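Local coordinates for protein 6-phosphogluconate dehydratase (Shewanella oneidensis, PDB 2GP4) that probably catalyses the dehydration of 6-phosphogluconate, the first committed step of the Entner-Doudoroff pathway, and is captured here without its iron-sulfur cluster, at residues S23-V28 with L385-V390; G184-G189 with A331-I336; K305-G310 with I336-D341; H326-A331 with D341-L346. All coordinates share one frame; numbering follows the deposited sequence.

Contact 1 of 4, residues S23-V28 with L385-V390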
loop_
_atom_site.group_PDB
_atom_site.type_symbol
_atom_site.label_atom_id
_atom_site.label_comp_id
_atom_site.label_asym_id
_atom_site.label_seq_id
_atom_site.Cartn_x
_atom_site.Cartn_y
_atom_site.Cartn_z
ATOM N N SER A 23 -12.972 -10.070 -17.062
ATOM C CA SER A 23 -12.071 -9.948 -18.221
ATOM C C SER A 23 -10.905 -8.964 -18.029
ATOM O O SER A 23 -9.807 -9.216 -18.510
ATOM C CB SER A 23 -12.858 -9.623 -19.499
ATOM O OG SER A 23 -13.380 -8.303 -19.474
ATOM N N VAL A 24 -11.145 -7.865 -17.317
ATOM C CA VAL A 24 -10.111 -6.859 -17.065
ATOM C C VAL A 24 -9.026 -7.354 -16.108
ATOM O O VAL A 24 -7.839 -7.119 -16.333
ATOM C CB VAL A 24 -10.702 -5.551 -16.511
ATOM C CG1 VAL A 24 -9.583 -4.600 -16.073
ATOM C CG2 VAL A 24 -11.593 -4.891 -17.550
ATOM N N VAL A 25 -9.444 -8.015 -15.035
ATOM C CA VAL A 25 -8.521 -8.577 -14.063
ATOM C C VAL A 25 -7.737 -9.726 -14.691
ATOM O O VAL A 25 -6.544 -9.873 -14.440
ATOM C CB VAL A 25 -9.254 -9.067 -12.788
ATOM C CG1 VAL A 25 -8.259 -9.540 -11.761
ATOM C CG2 VAL A 25 -10.120 -7.963 -12.208
ATOM N N GLN A 26 -8.401 -10.534 -15.512
ATOM C CA GLN A 26 -7.713 -11.621 -16.204
ATOM C C GLN A 26 -6.687 -11.068 -17.192
ATOM O O GLN A 26 -5.565 -11.569 -17.271
ATOM C CB GLN A 26 -8.700 -12.561 -16.905
ATOM C CG GLN A 26 -8.060 -13.855 -17.429
ATOM C CD GLN A 26 -7.354 -14.669 -16.341
ATOM O OE1 GLN A 26 -6.132 -14.589 -16.184
ATOM N NE2 GLN A 26 -8.126 -15.446 -15.583
ATOM N N SER A 27 -7.082 -10.020 -17.913
ATOM C CA SER A 27 -6.226 -9.371 -18.896
ATOM C C SER A 27 -4.967 -8.769 -18.269
ATOM O O SER A 27 -3.862 -8.963 -18.777
ATOM C CB SER A 27 -7.003 -8.285 -19.642
ATOM O OG SER A 27 -6.152 -7.558 -20.504
ATOM N N VAL A 28 -5.150 -8.035 -17.176
ATOM C CA VAL A 28 -4.056 -7.348 -16.507
ATOM C C VAL A 28 -3.106 -8.359 -15.861
ATOM O O VAL A 28 -1.892 -8.190 -15.921
ATOM C CB VAL A 28 -4.583 -6.300 -15.483
ATOM C CG1 VAL A 28 -3.447 -5.713 -14.636
ATOM C CG2 VAL A 28 -5.311 -5.183 -16.213
ATOM N N LEU A 385 -13.374 -11.034 -9.203
ATOM C CA LEU A 385 -12.410 -9.946 -9.047
ATOM C C LEU A 385 -11.150 -10.366 -8.284
ATOM O O LEU A 385 -10.131 -9.668 -8.331
ATOM C CB LEU A 385 -13.072 -8.701 -8.436
ATOM C CG LEU A 385 -14.141 -8.042 -9.322
ATOM C CD1 LEU A 385 -14.992 -7.065 -8.540
ATOM C CD2 LEU A 385 -13.544 -7.382 -10.570
ATOM N N LEU A 386 -11.222 -11.503 -7.596
ATOM C CA LEU A 386 -10.046 -12.110 -6.981
ATOM C C LEU A 386 -9.806 -13.488 -7.556
ATOM O O LEU A 386 -10.749 -14.261 -7.735
ATOM C CB LEU A 386 -10.208 -12.237 -5.462
ATOM C CG LEU A 386 -10.218 -10.996 -4.573
ATOM C CD1 LEU A 386 -10.666 -11.366 -3.165
ATOM C CD2 LEU A 386 -8.853 -10.344 -4.556
ATOM N N HIS A 387 -8.544 -13.799 -7.833
ATOM C CA HIS A 387 -8.151 -15.154 -8.223
ATOM C C HIS A 387 -8.330 -16.103 -7.044
ATOM O O HIS A 387 -7.787 -15.865 -5.968
ATOM C CB HIS A 387 -6.693 -15.173 -8.694
ATOM C CG HIS A 387 -6.445 -14.374 -9.936
ATOM N ND1 HIS A 387 -6.774 -14.832 -11.195
ATOM C CD2 HIS A 387 -5.891 -13.152 -10.115
ATOM C CE1 HIS A 387 -6.434 -13.927 -12.095
ATOM N NE2 HIS A 387 -5.893 -12.898 -11.465
ATOM N N GLU A 388 -9.097 -17.171 -7.248
ATOM C CA GLU A 388 -9.355 -18.161 -6.203
ATOM C C GLU A 388 -8.284 -19.241 -6.162
ATOM O O GLU A 388 -7.997 -19.813 -5.102
ATOM C CB GLU A 388 -10.717 -18.825 -6.409
ATOM C CG GLU A 388 -11.222 -19.539 -5.157
ATOM C CD GLU A 388 -12.273 -20.585 -5.444
ATOM O OE1 GLU A 388 -13.319 -20.244 -6.052
ATOM O OE2 GLU A 388 -12.058 -21.751 -5.041
ATOM N N ASP A 389 -7.705 -19.519 -7.326
ATOM C CA ASP A 389 -6.776 -20.627 -7.498
ATOM C C ASP A 389 -5.364 -20.234 -7.068
ATOM O O ASP A 389 -4.444 -20.161 -7.888
ATOM C CB ASP A 389 -6.801 -21.116 -8.955
ATOM C CG ASP A 389 -6.515 -20.003 -9.951
ATOM O OD1 ASP A 389 -7.005 -18.867 -9.762
ATOM O OD2 ASP A 389 -5.787 -20.260 -10.919
ATOM N N VAL A 390 -5.205 -19.978 -5.775
ATOM C CA VAL A 390 -3.904 -19.631 -5.208
ATOM C C VAL A 390 -3.577 -20.494 -3.992
ATOM O O VAL A 390 -4.481 -20.947 -3.272
ATOM C CB VAL A 390 -3.809 -18.115 -4.822
ATOM C CG1 VAL A 390 -3.695 -17.240 -6.069
ATOM C CG2 VAL A 390 -4.994 -17.686 -3.965
#
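Val25, in the first turn of helix 23-51, fits between Leu385 and His387 of the loop that follows helix 372-383. Its CG1 stands anti to the backbone N (chi1 -176°), which leaves CG2 beside that N and aimed at the leucine. There Val25 CG2 meets Leu385 CD2 at 3.8 Å, the two side chains crossing at about a right angle. Leu385 sets out away from the helix, and it is the CD2 branch that comes back to make this touch. On the histidine side the approach differs: Val25 and His387 slide past one another in opposite directions, with Val25 CG1 4.1 Å from His387 NE2. Val25 CG1 also lies 3.9 Å from Leu385 O. Gln26 reaches the CE1 edge of the imidazole, near the ring plane, its amide turned 61° from the ring. No hydrogen bond joins the two segments; His387 NE2 instead bonds Thr29 OG1, one turn further along the same helix, while His387 N bonds Asn309 OD1 of helix 304-316. The chemistry thus implies a mixed seat for Val25, apolar at CG2 but beside a carbonyl oxygen and a buried imidazole at CG1, with Thr29 tying that imidazole to the N-terminal helix.

Contact 2 of 4, residues G184-G189 with A331-I336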
loop_
_atom_site.group_PDB
_atom_site.type_symbol
_atom_site.label_atom_id
_atom_site.label_comp_id
_atom_site.label_asym_id
_atom_site.label_seq_id
_atom_site.Cartn_x
_atom_site.Cartn_y
_atom_site.Cartn_z
ATOM N N GLY A 184 12.388 -8.291 2.477
ATOM C CA GLY A 184 13.500 -9.044 3.052
ATOM C C GLY A 184 13.243 -10.537 3.031
ATOM O O GLY A 184 14.139 -11.324 2.727
ATOM N N ALA A 185 12.011 -10.925 3.354
ATOM C CA ALA A 185 11.611 -12.326 3.371
ATOM C C ALA A 185 11.744 -12.977 1.993
ATOM O O ALA A 185 12.192 -14.119 1.888
ATOM C CB ALA A 185 10.197 -12.466 3.881
ATOM N N LEU A 186 11.369 -12.253 0.939
ATOM C CA LEU A 186 11.456 -12.803 -0.416
ATOM C C LEU A 186 12.890 -13.092 -0.889
ATOM O O LEU A 186 13.086 -13.847 -1.845
ATOM C CB LEU A 186 10.685 -11.937 -1.417
ATOM C CG LEU A 186 9.170 -11.883 -1.172
ATOM C CD1 LEU A 186 8.553 -10.666 -1.856
ATOM C CD2 LEU A 186 8.465 -13.185 -1.585
ATOM N N SER A 187 13.882 -12.514 -0.214
ATOM C CA SER A 187 15.276 -12.911 -0.422
ATOM C C SER A 187 15.507 -14.359 0.006
ATOM O O SER A 187 16.416 -15.024 -0.485
ATOM C CB SER A 187 16.232 -11.985 0.330
ATOM O OG SER A 187 16.662 -10.924 -0.499
ATOM N N PHE A 188 14.675 -14.829 0.933
ATOM C CA PHE A 188 14.738 -16.199 1.425
ATOM C C PHE A 188 13.454 -16.913 1.034
ATOM O O PHE A 188 12.869 -17.657 1.821
ATOM C CB PHE A 188 14.966 -16.198 2.937
ATOM C CG PHE A 188 16.309 -15.646 3.333
ATOM C CD1 PHE A 188 16.542 -14.271 3.333
ATOM C CD2 PHE A 188 17.352 -16.500 3.672
ATOM C CE1 PHE A 188 17.784 -13.760 3.677
ATOM C CE2 PHE A 188 18.601 -15.995 4.020
ATOM C CZ PHE A 188 18.814 -14.622 4.027
ATOM N N GLY A 189 13.046 -16.678 -0.214
ATOM C CA GLY A 189 11.767 -17.119 -0.743
ATOM C C GLY A 189 11.505 -18.609 -0.754
ATOM O O GLY A 189 10.364 -19.028 -0.943
ATOM N N ALA A 331 6.531 -7.053 -5.081
ATOM C CA ALA A 331 6.418 -7.889 -6.275
ATOM C C ALA A 331 7.745 -7.993 -7.035
ATOM O O ALA A 331 8.121 -9.078 -7.480
ATOM C CB ALA A 331 5.309 -7.380 -7.193
ATOM N N ARG A 332 8.442 -6.864 -7.169
ATOM C CA ARG A 332 9.724 -6.819 -7.873
ATOM C C ARG A 332 10.749 -7.743 -7.243
ATOM O O ARG A 332 11.498 -8.409 -7.953
ATOM C CB ARG A 332 10.280 -5.394 -7.958
ATOM C CG ARG A 332 11.413 -5.234 -8.985
ATOM C CD ARG A 332 10.931 -5.593 -10.391
ATOM N NE ARG A 332 12.014 -5.938 -11.308
ATOM C CZ ARG A 332 12.530 -7.159 -11.439
ATOM N NH1 ARG A 332 12.079 -8.163 -10.695
ATOM N NH2 ARG A 332 13.503 -7.379 -12.317
ATOM N N ALA A 333 10.763 -7.787 -5.911
ATOM C CA ALA A 333 11.642 -8.684 -5.168
ATOM C C ALA A 333 11.387 -10.134 -5.568
ATOM O O ALA A 333 12.307 -10.948 -5.579
ATOM C CB ALA A 333 11.456 -8.498 -3.659
ATOM N N ALA A 334 10.139 -10.436 -5.916
ATOM C CA ALA A 334 9.724 -11.792 -6.279
ATOM C C ALA A 334 9.732 -12.033 -7.784
ATOM O O ALA A 334 9.139 -13.007 -8.263
ATOM C CB ALA A 334 8.346 -12.088 -5.698
ATOM N N GLY A 335 10.398 -11.146 -8.525
ATOM C CA GLY A 335 10.518 -11.278 -9.977
ATOM C C GLY A 335 9.284 -10.861 -10.762
ATOM O O GLY A 335 9.176 -11.145 -11.961
ATOM N N ILE A 336 8.360 -10.174 -10.093
ATOM C CA ILE A 336 7.098 -9.769 -10.702
ATOM C C ILE A 336 7.079 -8.268 -10.967
ATOM O O ILE A 336 7.285 -7.465 -10.054
ATOM C CB ILE A 336 5.895 -10.196 -9.824
ATOM C CG1 ILE A 336 5.911 -11.719 -9.627
ATOM C CG2 ILE A 336 4.578 -9.760 -10.461
ATOM C CD1 ILE A 336 5.293 -12.200 -8.328
#
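Leu186 is the residue of helix 179-186 that reaches Ala333 and Ala334 at the end of helix 322-333, its CA lying 6.2 Å from the CA of Ala334. Before it in sequence, Gly184 and Ala185 accept i to i-3 bonds as the helix winds down: Ser187 N bonds Gly184 O and Phe188 N bonds Ala185 O. Leu186 leaves its backbone toward the other segment; chi1 (-64°) sets CG beside the backbone N, and chi2 (160°) then sends CD1 to the alanines. Leu186 CD1 is 4.0 Å from Ala333 CB and 4.1 Å from Ala334 CB. Nearer its root, Leu186 CB is 4.2 Å from Ala333 CB. From Leu186 the chain makes a type I beta turn to Gly189. The opposing helix stops in a Schellman motif: Gly335, at positive phi, is its C-prime residue, with Ile336 N bonded to Ala331 O and Gly335 N to Arg332 O. Ala331 O also accepts from Ala334 N, the two donors arriving from opposite faces of its plane. Across the segments the chemistry is wholly apolar, a leucine, mainly through CD1, against two alanine methyls; it implies van der Waals joining, while carbonyls here find partners elsewhere, Leu186 O in Tyr43 and Ala334 O in Arg40.

Contact 3 of 4, residues K305-G310 with I336-D341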
loop_
_atom_site.group_PDB
_atom_site.type_symbol
_atom_site.label_atom_id
_atom_site.label_comp_id
_atom_site.label_asym_id
_atom_site.label_seq_id
_atom_site.Cartn_x
_atom_site.Cartn_y
_atom_site.Cartn_z
ATOM N N LYS A 305 -0.821 -13.742 -9.450
ATOM C CA LYS A 305 -2.237 -13.744 -9.076
ATOM C C LYS A 305 -2.467 -13.149 -7.689
ATOM O O LYS A 305 -3.438 -12.412 -7.475
ATOM C CB LYS A 305 -2.809 -15.159 -9.113
ATOM C CG LYS A 305 -2.967 -15.746 -10.502
ATOM C CD LYS A 305 -3.248 -17.227 -10.410
ATOM C CE LYS A 305 -3.047 -17.911 -11.747
ATOM N NZ LYS A 305 -4.189 -17.669 -12.677
ATOM N N SER A 306 -1.580 -13.478 -6.748
ATOM C CA SER A 306 -1.742 -13.018 -5.371
ATOM C C SER A 306 -1.394 -11.534 -5.250
ATOM O O SER A 306 -2.009 -10.813 -4.467
ATOM C CB SER A 306 -0.947 -13.884 -4.387
ATOM O OG SER A 306 0.435 -13.886 -4.688
ATOM N N ILE A 307 -0.427 -11.089 -6.048
ATOM C CA ILE A 307 -0.110 -9.666 -6.176
ATOM C C ILE A 307 -1.298 -8.877 -6.735
ATOM O O ILE A 307 -1.697 -7.850 -6.166
ATOM C CB ILE A 307 1.174 -9.436 -7.021
ATOM C CG1 ILE A 307 2.422 -9.819 -6.210
ATOM C CG2 ILE A 307 1.277 -7.985 -7.512
ATOM C CD1 ILE A 307 2.639 -8.993 -4.936
ATOM N N VAL A 308 -1.871 -9.362 -7.835
ATOM C CA VAL A 308 -3.076 -8.750 -8.401
ATOM C C VAL A 308 -4.198 -8.702 -7.347
ATOM O O VAL A 308 -4.842 -7.670 -7.176
ATOM C CB VAL A 308 -3.536 -9.471 -9.697
ATOM C CG1 VAL A 308 -4.975 -9.102 -10.067
ATOM C CG2 VAL A 308 -2.591 -9.153 -10.849
ATOM N N ASN A 309 -4.391 -9.812 -6.634
ATOM C CA ASN A 309 -5.366 -9.903 -5.549
ATOM C C ASN A 309 -5.162 -8.803 -4.507
ATOM O O ASN A 309 -6.128 -8.207 -4.022
ATOM C CB ASN A 309 -5.322 -11.292 -4.878
ATOM C CG ASN A 309 -6.061 -12.380 -5.688
ATOM O OD1 ASN A 309 -6.588 -12.123 -6.773
ATOM N ND2 ASN A 309 -6.100 -13.602 -5.143
ATOM N N GLY A 310 -3.899 -8.538 -4.182
ATOM C CA GLY A 310 -3.542 -7.502 -3.224
ATOM C C GLY A 310 -3.925 -6.133 -3.730
ATOM O O GLY A 310 -4.420 -5.304 -2.968
ATOM N N ILE A 336 8.360 -10.174 -10.093
ATOM C CA ILE A 336 7.098 -9.769 -10.702
ATOM C C ILE A 336 7.079 -8.268 -10.967
ATOM O O ILE A 336 7.285 -7.465 -10.054
ATOM C CB ILE A 336 5.895 -10.196 -9.824
ATOM C CG1 ILE A 336 5.911 -11.719 -9.627
ATOM C CG2 ILE A 336 4.578 -9.760 -10.461
ATOM C CD1 ILE A 336 5.293 -12.200 -8.328
ATOM N N ILE A 337 6.837 -7.897 -12.222
ATOM C CA ILE A 337 6.883 -6.497 -12.639
ATOM C C ILE A 337 5.479 -5.927 -12.840
ATOM O O ILE A 337 4.762 -6.342 -13.751
ATOM C CB ILE A 337 7.730 -6.312 -13.928
ATOM C CG1 ILE A 337 9.081 -7.035 -13.789
ATOM C CG2 ILE A 337 7.897 -4.819 -14.253
ATOM C CD1 ILE A 337 9.999 -6.944 -15.003
ATOM N N VAL A 338 5.107 -4.977 -11.980
ATOM C CA VAL A 338 3.806 -4.300 -12.027
ATOM C C VAL A 338 4.007 -2.788 -12.198
ATOM O O VAL A 338 4.859 -2.193 -11.535
ATOM C CB VAL A 338 2.985 -4.564 -10.724
ATOM C CG1 VAL A 338 1.699 -3.740 -10.695
ATOM C CG2 VAL A 338 2.665 -6.046 -10.558
ATOM N N ASN A 339 3.234 -2.164 -13.087
ATOM C CA ASN A 339 3.326 -0.711 -13.280
ATOM C C ASN A 339 1.996 0.032 -13.052
ATOM O O ASN A 339 0.993 -0.583 -12.698
ATOM C CB ASN A 339 3.971 -0.366 -14.641
ATOM C CG ASN A 339 3.182 -0.899 -15.843
ATOM O OD1 ASN A 339 3.758 -1.141 -16.911
ATOM N ND2 ASN A 339 1.873 -1.073 -15.684
ATOM N N TRP A 340 1.997 1.347 -13.259
ATOM C CA TRP A 340 0.794 2.163 -13.067
ATOM C C TRP A 340 -0.333 1.871 -14.049
ATOM O O TRP A 340 -1.493 2.115 -13.741
ATOM C CB TRP A 340 1.119 3.663 -13.052
ATOM C CG TRP A 340 1.843 4.102 -11.815
ATOM C CD1 TRP A 340 1.897 3.443 -10.612
ATOM C CD2 TRP A 340 2.593 5.308 -11.642
ATOM N NE1 TRP A 340 2.643 4.159 -9.711
ATOM C CE2 TRP A 340 3.080 5.310 -10.310
ATOM C CE3 TRP A 340 2.911 6.386 -12.481
ATOM C CZ2 TRP A 340 3.869 6.342 -9.803
ATOM C CZ3 TRP A 340 3.692 7.414 -11.976
ATOM C CH2 TRP A 340 4.162 7.385 -10.647
ATOM N N ASP A 341 0.002 1.347 -15.223
ATOM C CA ASP A 341 -1.024 0.909 -16.174
ATOM C C ASP A 341 -1.845 -0.237 -15.579
ATOM O O ASP A 341 -3.049 -0.332 -15.821
ATOM C CB ASP A 341 -0.404 0.460 -17.492
ATOM C CG ASP A 341 0.446 1.531 -18.138
ATOM O OD1 ASP A 341 1.683 1.464 -18.002
ATOM O OD2 ASP A 341 -0.114 2.429 -18.796
#
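Ile307 of helix 304-316 packs on Ile336 and Val338, which belong to an extended linker between consecutive helices: residues 334-339 leave the Schellman-capped end of helix 322-333 and run to helix 340-347, where Asn339 occupies the N-cap position. Ile307 CB projects toward the linker, and there the side chain forks. The CG2 methyl lies anti to the backbone N and CG1 beside that N (chi1 -74°), so the branches reach different linker residues. Ile307 CG2 meets Val338 CG2 at 3.9 Å, the two side chains crossing obliquely. Ile307 CG1 faces the end of the other isoleucine, 4.3 Å from Ile336 CD1. Further out, the CD1 tip turns to helix 322-333, with Ile307 CD1 3.9 Å from Ala331 CB. Both linker side chains that meet Ile307 set out toward helix 304-316; the intervening Ile337 lies on the other face and touches Arg332. This alternation agrees with the extended backbone at Ile336 and Val338. No hydrogen bond crosses the contact. The linker's backbone is instead held by helix 23-51, where Ser36 OG bonds Ile337 N and Arg35 NH2 bonds Ile337 O. On the Val338 side chain, chi1 of 174° sets CG1 anti to the backbone N and CG2 beside it, the placement that turns Val338 CG2 to the Ile307 methyl.

Contact 4 of 4, residues H326-A331 with D341-L346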
loop_
_atom_site.group_PDB
_atom_site.type_symbol
_atom_site.label_atom_id
_atom_site.label_comp_id
_atom_site.label_asym_id
_atom_site.label_seq_id
_atom_site.Cartn_x
_atom_site.Cartn_y
_atom_site.Cartn_z
ATOM N N HIS A 326 4.696 0.080 -2.334
ATOM C CA HIS A 326 5.112 -1.101 -1.578
ATOM C C HIS A 326 4.715 -2.411 -2.245
ATOM O O HIS A 326 5.460 -3.391 -2.180
ATOM C CB HIS A 326 4.565 -1.059 -0.144
ATOM C CG HIS A 326 4.917 0.185 0.608
ATOM N ND1 HIS A 326 6.150 0.794 0.508
ATOM C CD2 HIS A 326 4.203 0.926 1.488
ATOM C CE1 HIS A 326 6.174 1.866 1.278
ATOM N NE2 HIS A 326 5.008 1.965 1.889
ATOM N N ILE A 327 3.541 -2.431 -2.872
ATOM C CA ILE A 327 3.088 -3.606 -3.621
ATOM C C ILE A 327 4.048 -3.862 -4.780
ATOM O O ILE A 327 4.430 -5.002 -5.034
ATOM C CB ILE A 327 1.635 -3.430 -4.154
ATOM C CG1 ILE A 327 0.622 -3.453 -2.999
ATOM C CG2 ILE A 327 1.293 -4.492 -5.233
ATOM C CD1 ILE A 327 -0.833 -3.233 -3.434
ATOM N N VAL A 328 4.437 -2.790 -5.465
ATOM C CA VAL A 328 5.353 -2.852 -6.607
ATOM C C VAL A 328 6.766 -3.276 -6.173
ATOM O O VAL A 328 7.426 -4.056 -6.867
ATOM C CB VAL A 328 5.381 -1.491 -7.371
ATOM C CG1 VAL A 328 6.499 -1.444 -8.407
ATOM C CG2 VAL A 328 4.051 -1.238 -8.030
ATOM N N ALA A 329 7.214 -2.769 -5.024
ATOM C CA ALA A 329 8.512 -3.140 -4.462
ATOM C C ALA A 329 8.540 -4.588 -3.975
ATOM O O ALA A 329 9.537 -5.296 -4.162
ATOM C CB ALA A 329 8.899 -2.199 -3.339
ATOM N N ALA A 330 7.449 -5.026 -3.350
ATOM C CA ALA A 330 7.348 -6.415 -2.886
ATOM C C ALA A 330 7.343 -7.367 -4.073
ATOM O O ALA A 330 8.076 -8.352 -4.077
ATOM C CB ALA A 330 6.108 -6.617 -2.028
ATOM N N ALA A 331 6.531 -7.053 -5.081
ATOM C CA ALA A 331 6.418 -7.889 -6.275
ATOM C C ALA A 331 7.745 -7.993 -7.035
ATOM O O ALA A 331 8.121 -9.078 -7.480
ATOM C CB ALA A 331 5.309 -7.380 -7.193
ATOM N N ASP A 341 0.002 1.347 -15.223
ATOM C CA ASP A 341 -1.024 0.909 -16.174
ATOM C C ASP A 341 -1.845 -0.237 -15.579
ATOM O O ASP A 341 -3.049 -0.332 -15.821
ATOM C CB ASP A 341 -0.404 0.460 -17.492
ATOM C CG ASP A 341 0.446 1.531 -18.138
ATOM O OD1 ASP A 341 1.683 1.464 -18.002
ATOM O OD2 ASP A 341 -0.114 2.429 -18.796
ATOM N N ASP A 342 -1.190 -1.107 -14.806
ATOM C CA ASP A 342 -1.890 -2.178 -14.106
ATOM C C ASP A 342 -2.882 -1.610 -13.097
ATOM O O ASP A 342 -4.035 -2.013 -13.080
ATOM C CB ASP A 342 -0.914 -3.124 -13.402
ATOM C CG ASP A 342 0.143 -3.695 -14.341
ATOM O OD1 ASP A 342 -0.148 -3.920 -15.540
ATOM O OD2 ASP A 342 1.274 -3.923 -13.865
ATOM N N PHE A 343 -2.428 -0.662 -12.276
ATOM C CA PHE A 343 -3.257 -0.085 -11.214
ATOM C C PHE A 343 -4.470 0.647 -11.778
ATOM O O PHE A 343 -5.598 0.440 -11.323
ATOM C CB PHE A 343 -2.435 0.862 -10.331
ATOM C CG PHE A 343 -1.596 0.161 -9.301
ATOM C CD1 PHE A 343 -2.121 -0.151 -8.050
ATOM C CD2 PHE A 343 -0.278 -0.179 -9.575
ATOM C CE1 PHE A 343 -1.350 -0.799 -7.095
ATOM C CE2 PHE A 343 0.502 -0.822 -8.622
ATOM C CZ PHE A 343 -0.035 -1.134 -7.382
ATOM N N SER A 344 -4.212 1.488 -12.778
ATOM C CA SER A 344 -5.211 2.358 -13.386
ATOM C C SER A 344 -6.293 1.555 -14.107
ATOM O O SER A 344 -7.477 1.872 -13.999
ATOM C CB SER A 344 -4.522 3.334 -14.351
ATOM O OG SER A 344 -5.419 4.280 -14.892
ATOM N N GLU A 345 -5.883 0.506 -14.816
ATOM C CA GLU A 345 -6.822 -0.330 -15.568
ATOM C C GLU A 345 -7.598 -1.299 -14.672
ATOM O O GLU A 345 -8.763 -1.605 -14.945
ATOM C CB GLU A 345 -6.126 -1.032 -16.749
ATOM C CG GLU A 345 -5.756 -0.040 -17.860
ATOM C CD GLU A 345 -4.740 -0.550 -18.876
ATOM O OE1 GLU A 345 -4.436 -1.764 -18.902
ATOM O OE2 GLU A 345 -4.251 0.292 -19.672
ATOM N N LEU A 346 -6.965 -1.759 -13.597
ATOM C CA LEU A 346 -7.655 -2.571 -12.594
ATOM C C LEU A 346 -8.694 -1.749 -11.856
ATOM O O LEU A 346 -9.806 -2.228 -11.601
ATOM C CB LEU A 346 -6.678 -3.186 -11.592
ATOM C CG LEU A 346 -5.883 -4.392 -12.093
ATOM C CD1 LEU A 346 -4.785 -4.748 -11.122
ATOM C CD2 LEU A 346 -6.792 -5.596 -12.361
#
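Phe343 of helix 340-347 extends its ring to Ile327 and Val328 of helix 322-333, the helix before it in the chain; within 326-331 and 341-346 the nearest CA atoms, those of Val328 and Phe343, are 10.1 Å apart. The interactions across the segments are apolar. Val328 CG2 comes to the edge of the ring, near its plane, 3.6 Å from Phe343 CE2; the same methyl is 4.1 Å from Phe343 CZ. Ile327 approaches obliquely, with its CG2 branch 4.2 Å from Phe343 CZ. With CG beside the backbone N (chi1 -80°), the ring leaves its helix toward 326-331 and spans most of the gap between the backbones. Ile311 of helix 304-316 touches both Phe343 and Ile327, so a third helix joins the same apolar group. Hydrogen bonds between the segments are absent, and those within each are of the helical i to i+4 kind, such as Ala330 N to His326 O at 2.8 Å and Leu346 N to Asp342 O at 3.0 Å. Ionic interactions leave helix 340-347 elsewhere: Asp342 pairs with Arg31 and Arg35 of helix 23-51, Glu345 with Arg31, and Asp341 with Arg449. The chemistry therefore implies a division of labour round helix 340-347, with a buried aromatic side chain joining it to helix 322-333 through dispersion contacts, while carboxylates link it to two arginines of helix 23-51 and to Arg449.

How the contacts relate
All four contacts are buried, but their depth differs: the centre of contact 4 lies about 9 Å from the chain centre, that of contact 3 about 12 Å, contact 2 about 16 Å and contact 1 about 19 Å. Contacts 3 and 4 are closest neighbours, centres about 5 Å apart, and share helix 340-347; contacts 2 and 4 share helix 322-333, and contacts 2 and 3 share Ile336. Contacts 2, 3 and 4 rest on aliphatic or aromatic carbon alone, whereas contact 1 adds an imidazole. Contact 1 reaches contact 3 through helix 304-316, and contact 4 where Val28 packs on Leu346.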